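Local coordinates for protein MJ fibrillarin homologue (Methanocaldococcus jannaschii, PDB 1FBN) that probably transfers methyl groups from S-adenosyl-L-methionine to ribose 2'-hydroxyls of rRNA and tRNA, at sites chosen by a guide RNA, at residues E11-V16 against K68-K73; K7-N12 against K23-K28. One frame throughout, in Å; residues are numbered along the deposited sequence.

Overall arrangement
Contact 1 ties the N-terminal antiparallel sheet to the Rossmann-like methyltransferase domain, whereas contact 2 lies within that small sheet and joins the first and third strands across the second. Their centres are 6 Å apart, and they share E11 and N12, which end the hairpin loop between strands 5-9 and 13-17. Strand 13-17 is the physical link: its backbone hydrogen-bonds to segment 23-28, Y14 O with A26 N at 2.8 Å and V16 N with R24 O at 2.7 Å. Both contacts stand near the predicted S-adenosyl-L-methionine site without forming it, the side chains of I72 and I25 lying about 7 and 10 Å from that of T88.

Contact 1. Residues E11-V16 against K68-K73; sequences ENIYEV and KVMPIK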
loop_
_atom_site.group_PDB
_atom_site.type_symbol
_atom_site.label_atom_id
_atom_site.label_comp_id
_atom_site.label_asym_id
_atom_site.label_seq_id
_atom_site.Cartn_x
_atom_site.Cartn_y
_atom_site.Cartn_z
ATOM N N GLU A 11 13.281 -4.048 -1.716
ATOM C CA GLU A 11 14.173 -2.966 -1.311
ATOM C C GLU A 11 13.683 -2.374 0.006
ATOM O O GLU A 11 12.595 -1.802 0.078
ATOM C CB GLU A 11 14.286 -1.872 -2.379
ATOM C CG GLU A 11 15.297 -0.784 -1.993
ATOM C CD GLU A 11 15.522 0.260 -3.073
ATOM O OE1 GLU A 11 15.974 -0.107 -4.179
ATOM O OE2 GLU A 11 15.269 1.455 -2.808
ATOM N N ASN A 12 14.484 -2.551 1.051
ATOM C CA ASN A 12 14.170 -2.049 2.385
ATOM C C ASN A 12 12.952 -2.717 3.041
ATOM O O ASN A 12 12.215 -2.090 3.802
ATOM C CB ASN A 12 14.034 -0.519 2.375
ATOM C CG ASN A 12 14.372 0.117 3.725
ATOM O OD1 ASN A 12 14.067 1.291 3.965
ATOM N ND2 ASN A 12 15.012 -0.651 4.604
ATOM N N ILE A 13 12.726 -3.983 2.695
ATOM C CA ILE A 13 11.659 -4.796 3.280
ATOM C C ILE A 13 12.418 -6.021 3.796
ATOM O O ILE A 13 13.413 -6.430 3.196
ATOM C CB ILE A 13 10.584 -5.219 2.245
ATOM C CG1 ILE A 13 9.879 -3.983 1.684
ATOM C CG2 ILE A 13 9.539 -6.118 2.908
ATOM C CD1 ILE A 13 8.800 -4.302 0.697
ATOM N N TYR A 14 11.971 -6.604 4.902
ATOM C CA TYR A 14 12.704 -7.730 5.470
ATOM C C TYR A 14 11.911 -8.994 5.732
ATOM O O TYR A 14 10.791 -8.951 6.243
ATOM C CB TYR A 14 13.429 -7.277 6.751
ATOM C CG TYR A 14 14.317 -6.082 6.497
ATOM C CD1 TYR A 14 13.801 -4.788 6.552
ATOM C CD2 TYR A 14 15.630 -6.247 6.055
ATOM C CE1 TYR A 14 14.558 -3.692 6.157
ATOM C CE2 TYR A 14 16.396 -5.154 5.659
ATOM C CZ TYR A 14 15.849 -3.880 5.706
ATOM O OH TYR A 14 16.577 -2.801 5.268
ATOM N N GLU A 15 12.495 -10.121 5.337
ATOM C CA GLU A 15 11.888 -11.425 5.561
ATOM C C GLU A 15 12.386 -11.911 6.912
ATOM O O GLU A 15 13.591 -11.911 7.167
ATOM C CB GLU A 15 12.326 -12.412 4.490
ATOM C CG GLU A 15 11.733 -13.783 4.663
ATOM C CD GLU A 15 12.244 -14.746 3.626
ATOM O OE1 GLU A 15 13.346 -15.292 3.828
ATOM O OE2 GLU A 15 11.555 -14.942 2.602
ATOM N N VAL A 16 11.458 -12.302 7.782
ATOM C CA VAL A 16 11.809 -12.785 9.109
ATOM C C VAL A 16 11.507 -14.276 9.252
ATOM O O VAL A 16 10.345 -14.692 9.208
ATOM C CB VAL A 16 11.056 -12.008 10.208
ATOM C CG1 VAL A 16 11.453 -12.530 11.578
ATOM C CG2 VAL A 16 11.346 -10.515 10.099
ATOM N N LYS A 68 5.301 -10.400 -6.425
ATOM C CA LYS A 68 6.648 -10.422 -7.012
ATOM C C LYS A 68 7.126 -9.042 -7.465
ATOM O O LYS A 68 8.332 -8.788 -7.540
ATOM C CB LYS A 68 6.713 -11.400 -8.194
ATOM C CG LYS A 68 6.340 -12.834 -7.848
ATOM C CD LYS A 68 7.241 -13.408 -6.773
ATOM C CE LYS A 68 6.744 -14.769 -6.338
ATOM N NZ LYS A 68 7.495 -15.276 -5.166
ATOM N N VAL A 69 6.182 -8.162 -7.788
ATOM C CA VAL A 69 6.508 -6.810 -8.230
ATOM C C VAL A 69 6.174 -5.808 -7.124
ATOM O O VAL A 69 5.002 -5.541 -6.852
ATOM C CB VAL A 69 5.717 -6.420 -9.512
ATOM C CG1 VAL A 69 6.186 -5.066 -10.033
ATOM C CG2 VAL A 69 5.875 -7.489 -10.581
HETATM N N MSE A 70 7.204 -5.304 -6.452
HETATM C CA MSE A 70 7.028 -4.311 -5.392
HETATM C C MSE A 70 7.827 -3.082 -5.814
HETATM O O MSE A 70 9.041 -3.012 -5.610
HETATM C CB MSE A 70 7.514 -4.855 -4.044
HETATM C CG MSE A 70 7.495 -3.829 -2.913
HETATM SE SE MSE A 70 5.901 -3.028 -2.695
HETATM C CE MSE A 70 6.065 -2.490 -1.004
ATOM N N PRO A 71 7.150 -2.110 -6.449
ATOM C CA PRO A 71 7.733 -0.858 -6.944
ATOM C C PRO A 71 8.122 0.211 -5.915
ATOM O O PRO A 71 8.878 1.125 -6.237
ATOM C CB PRO A 71 6.663 -0.357 -7.907
ATOM C CG PRO A 71 5.400 -0.793 -7.244
ATOM C CD PRO A 71 5.723 -2.201 -6.813
ATOM N N ILE A 72 7.609 0.109 -4.693
ATOM C CA ILE A 72 7.934 1.087 -3.661
ATOM C C ILE A 72 9.372 0.894 -3.190
ATOM O O ILE A 72 9.711 -0.133 -2.610
ATOM C CB ILE A 72 6.957 0.991 -2.462
ATOM C CG1 ILE A 72 5.532 1.307 -2.931
ATOM C CG2 ILE A 72 7.387 1.948 -1.341
ATOM C CD1 ILE A 72 4.465 1.134 -1.869
ATOM N N LYS A 73 10.210 1.891 -3.465
ATOM C CA LYS A 73 11.622 1.865 -3.090
ATOM C C LYS A 73 11.911 2.896 -1.991
ATOM O O LYS A 73 11.009 3.609 -1.548
ATOM C CB LYS A 73 12.486 2.167 -4.320
ATOM C CG LYS A 73 12.205 1.295 -5.536
ATOM C CD LYS A 73 12.643 -0.143 -5.329
ATOM C CE LYS A 73 12.510 -0.951 -6.614
ATOM N NZ LYS A 73 13.098 -2.313 -6.481
HETATM O O HOH W 1 10.672 -2.423 -1.753
#
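E11, K73 and I13 carry most of this junction, in which the hairpin loop and strand 13-17 of the small N-terminal antiparallel sheet meet the segment 68-73 that leads toward strand 77-81 of the Rossmann-like methyltransferase domain. With CG anti to the backbone N (chi1 -176°) and the chain extended beyond it, the E11 side chain reaches across to K73, and the two cross at about a right angle. The meeting is mainly with the aliphatic part of the lysine: E11 OE2 lies 3.2 Å from K73 CB and E11 OE1 3.5 Å from K73 CD. The ammonium group stays farther off, K73 NZ being 4.3 Å from E11 OE1, so the opposite charges may attract without making a salt bridge. The carboxylate's firmer partner is the backbone, since OE2 accepts a hydrogen bond from R74 N; a glutamate suits this place because it is long enough to bring an acceptor to that N-H. K73 is bent at chi2, which brings CD as well as CB against the carboxylate.

Deeper in, I13 directs CD1 toward the selenomethionine M70, with CD1 3.7 Å from M70 CE and 3.9 Å from M70 CG. The two cross obliquely, and the unbranched, flexible M70 chain, bent at chi2, can bring both atoms against that methyl. I95 of helix 87-95 touches both residues, and M70 also meets F10 and M175 of strand 172-179. Between the polar and apolar parts, water 1 donates to two backbone carbonyls, E11 O at 2.7 Å and I72 O at 2.6 Å.

Contact 2. Residues K7-N12 against K23-K28; sequences KEIFEN and KRIATK
I9 and I25 both place CG1 between the backbone N and the carbonyl carbon (chi1 51° and 60°). In I9 this choice carries CD1 across to I25, whose beta branch offers CG2 to meet it at 4.1 Å. The side chains cross at about a right angle and touch methyl to methyl, a light apolar contact over one face of the N-terminal antiparallel sheet. Strands 5-9 and 25-28 are not neighbours in that sheet: strand 13-17 runs between them, and the CG1-CD1 arm of I9 is long enough to reach over it. Helix 58-64 covers I25 through A60 and I63.

At the loop end the join is polar. Water 2 donates to N12 O and accepts from K28 N, each at 2.8 Å, bridging the two backbones. N12 has a left-handed backbone, which asparagine tolerates better than most residues. E8 holds its N-H across the turn with one hydrogen bond, OE2 to N12 N at 2.9 Å, nearly straight (167°), met on the anti side and somewhat out of the carboxylate plane; an extended glutamate can span that turn. K28 packs its CB near N12, while its NZ makes a weak hydrogen bond with Y14 OH and a long, weak ion pair with E47. Cohesion between these segments thus comes from methyl packing, from N12 against the K28 side chain, and from one shared water, whose hydrogen bond the N12 carbonyl accepts.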
loop_
_atom_site.group_PDB
_atom_site.type_symbol
_atom_site.label_atom_id
_atom_site.label_comp_id
_atom_site.label_asym_id
_atom_site.label_seq_id
_atom_site.Cartn_x
_atom_site.Cartn_y
_atom_site.Cartn_z
ATOM N N LYS A 7 16.485 -11.370 6.459
ATOM C CA LYS A 7 17.135 -10.937 5.231
ATOM C C LYS A 7 16.289 -9.958 4.440
ATOM O O LYS A 7 15.057 -10.027 4.440
ATOM C CB LYS A 7 17.537 -12.126 4.347
ATOM C CG LYS A 7 16.416 -12.803 3.568
ATOM C CD LYS A 7 16.999 -13.480 2.325
ATOM C CE LYS A 7 15.949 -14.170 1.462
ATOM N NZ LYS A 7 15.594 -15.519 1.979
ATOM N N GLU A 8 16.969 -9.042 3.765
ATOM C CA GLU A 8 16.295 -8.044 2.961
ATOM C C GLU A 8 15.719 -8.639 1.686
ATOM O O GLU A 8 16.380 -9.429 1.003
ATOM C CB GLU A 8 17.261 -6.918 2.601
ATOM C CG GLU A 8 16.656 -5.852 1.701
ATOM C CD GLU A 8 17.599 -4.696 1.429
ATOM O OE1 GLU A 8 18.805 -4.805 1.744
ATOM O OE2 GLU A 8 17.128 -3.668 0.899
ATOM N N ILE A 9 14.459 -8.303 1.417
ATOM C CA ILE A 9 13.769 -8.731 0.205
ATOM C C ILE A 9 13.341 -7.438 -0.476
ATOM O O ILE A 9 13.234 -6.405 0.185
ATOM C CB ILE A 9 12.544 -9.634 0.495
ATOM C CG1 ILE A 9 11.624 -8.991 1.532
ATOM C CG2 ILE A 9 13.009 -11.019 0.937
ATOM C CD1 ILE A 9 10.361 -9.788 1.796
ATOM N N PHE A 10 13.137 -7.479 -1.791
ATOM C CA PHE A 10 12.755 -6.284 -2.554
ATOM C C PHE A 10 13.759 -5.181 -2.217
ATOM O O PHE A 10 14.956 -5.361 -2.413
ATOM C CB PHE A 10 11.319 -5.862 -2.211
ATOM C CG PHE A 10 10.284 -6.909 -2.539
ATOM C CD1 PHE A 10 10.107 -7.346 -3.851
ATOM C CD2 PHE A 10 9.481 -7.454 -1.540
ATOM C CE1 PHE A 10 9.141 -8.309 -4.162
ATOM C CE2 PHE A 10 8.513 -8.419 -1.843
ATOM C CZ PHE A 10 8.345 -8.844 -3.157
ATOM N N GLU A 11 13.281 -4.048 -1.716
ATOM C CA GLU A 11 14.173 -2.966 -1.311
ATOM C C GLU A 11 13.683 -2.374 0.006
ATOM O O GLU A 11 12.595 -1.802 0.078
ATOM C CB GLU A 11 14.286 -1.872 -2.379
ATOM C CG GLU A 11 15.297 -0.784 -1.993
ATOM C CD GLU A 11 15.522 0.260 -3.073
ATOM O OE1 GLU A 11 15.974 -0.107 -4.179
ATOM O OE2 GLU A 11 15.269 1.455 -2.808
ATOM N N ASN A 12 14.484 -2.551 1.051
ATOM C CA ASN A 12 14.170 -2.049 2.385
ATOM C C ASN A 12 12.952 -2.717 3.041
ATOM O O ASN A 12 12.215 -2.090 3.802
ATOM C CB ASN A 12 14.034 -0.519 2.375
ATOM C CG ASN A 12 14.372 0.117 3.725
ATOM O OD1 ASN A 12 14.067 1.291 3.965
ATOM N ND2 ASN A 12 15.012 -0.651 4.604
ATOM N N LYS A 23 5.818 -17.861 7.532
ATOM C CA LYS A 23 6.339 -16.740 6.768
ATOM C C LYS A 23 6.041 -15.451 7.521
ATOM O O LYS A 23 4.923 -15.240 7.994
ATOM C CB LYS A 23 5.713 -16.706 5.370
ATOM C CG LYS A 23 6.031 -17.937 4.532
ATOM C CD LYS A 23 5.443 -17.847 3.128
ATOM C CE LYS A 23 5.823 -19.074 2.292
ATOM N NZ LYS A 23 5.270 -19.043 0.900
ATOM N N ARG A 24 7.057 -14.607 7.654
ATOM C CA ARG A 24 6.921 -13.333 8.350
ATOM C C ARG A 24 7.746 -12.245 7.677
ATOM O O ARG A 24 8.810 -12.522 7.127
ATOM C CB ARG A 24 7.366 -13.488 9.802
ATOM C CG ARG A 24 6.229 -13.585 10.786
ATOM C CD ARG A 24 6.745 -13.834 12.179
ATOM N NE ARG A 24 6.962 -15.254 12.398
ATOM C CZ ARG A 24 6.311 -15.971 13.305
ATOM N NH1 ARG A 24 5.407 -15.397 14.086
ATOM N NH2 ARG A 24 6.546 -17.266 13.408
ATOM N N ILE A 25 7.238 -11.015 7.691
ATOM C CA ILE A 25 7.952 -9.886 7.094
ATOM C C ILE A 25 7.935 -8.684 8.021
ATOM O O ILE A 25 7.092 -8.583 8.910
ATOM C CB ILE A 25 7.373 -9.455 5.722
ATOM C CG1 ILE A 25 5.912 -9.025 5.870
ATOM C CG2 ILE A 25 7.569 -10.565 4.679
ATOM C CD1 ILE A 25 5.327 -8.443 4.595
ATOM N N ALA A 26 8.852 -7.753 7.785
ATOM C CA ALA A 26 8.947 -6.565 8.616
ATOM C C ALA A 26 9.602 -5.408 7.877
ATOM O O ALA A 26 10.119 -5.569 6.769
ATOM C CB ALA A 26 9.743 -6.888 9.884
ATOM N N THR A 27 9.514 -4.225 8.476
ATOM C CA THR A 27 10.146 -3.037 7.923
ATOM C C THR A 27 11.041 -2.454 9.021
ATOM O O THR A 27 10.850 -2.731 10.213
ATOM C CB THR A 27 9.119 -1.974 7.442
ATOM O OG1 THR A 27 8.204 -1.666 8.495
ATOM C CG2 THR A 27 8.349 -2.473 6.228
ATOM N N LYS A 28 12.066 -1.718 8.607
ATOM C CA LYS A 28 12.991 -1.091 9.538
ATOM C C LYS A 28 12.368 0.245 9.964
ATOM O O LYS A 28 12.249 1.173 9.161
ATOM C CB LYS A 28 14.336 -0.883 8.844
ATOM C CG LYS A 28 15.461 -0.469 9.756
ATOM C CD LYS A 28 16.761 -0.386 8.980
ATOM C CE LYS A 28 17.196 -1.749 8.482
ATOM N NZ LYS A 28 18.480 -1.669 7.733
HETATM O O HOH W 2 11.896 -0.540 6.065
#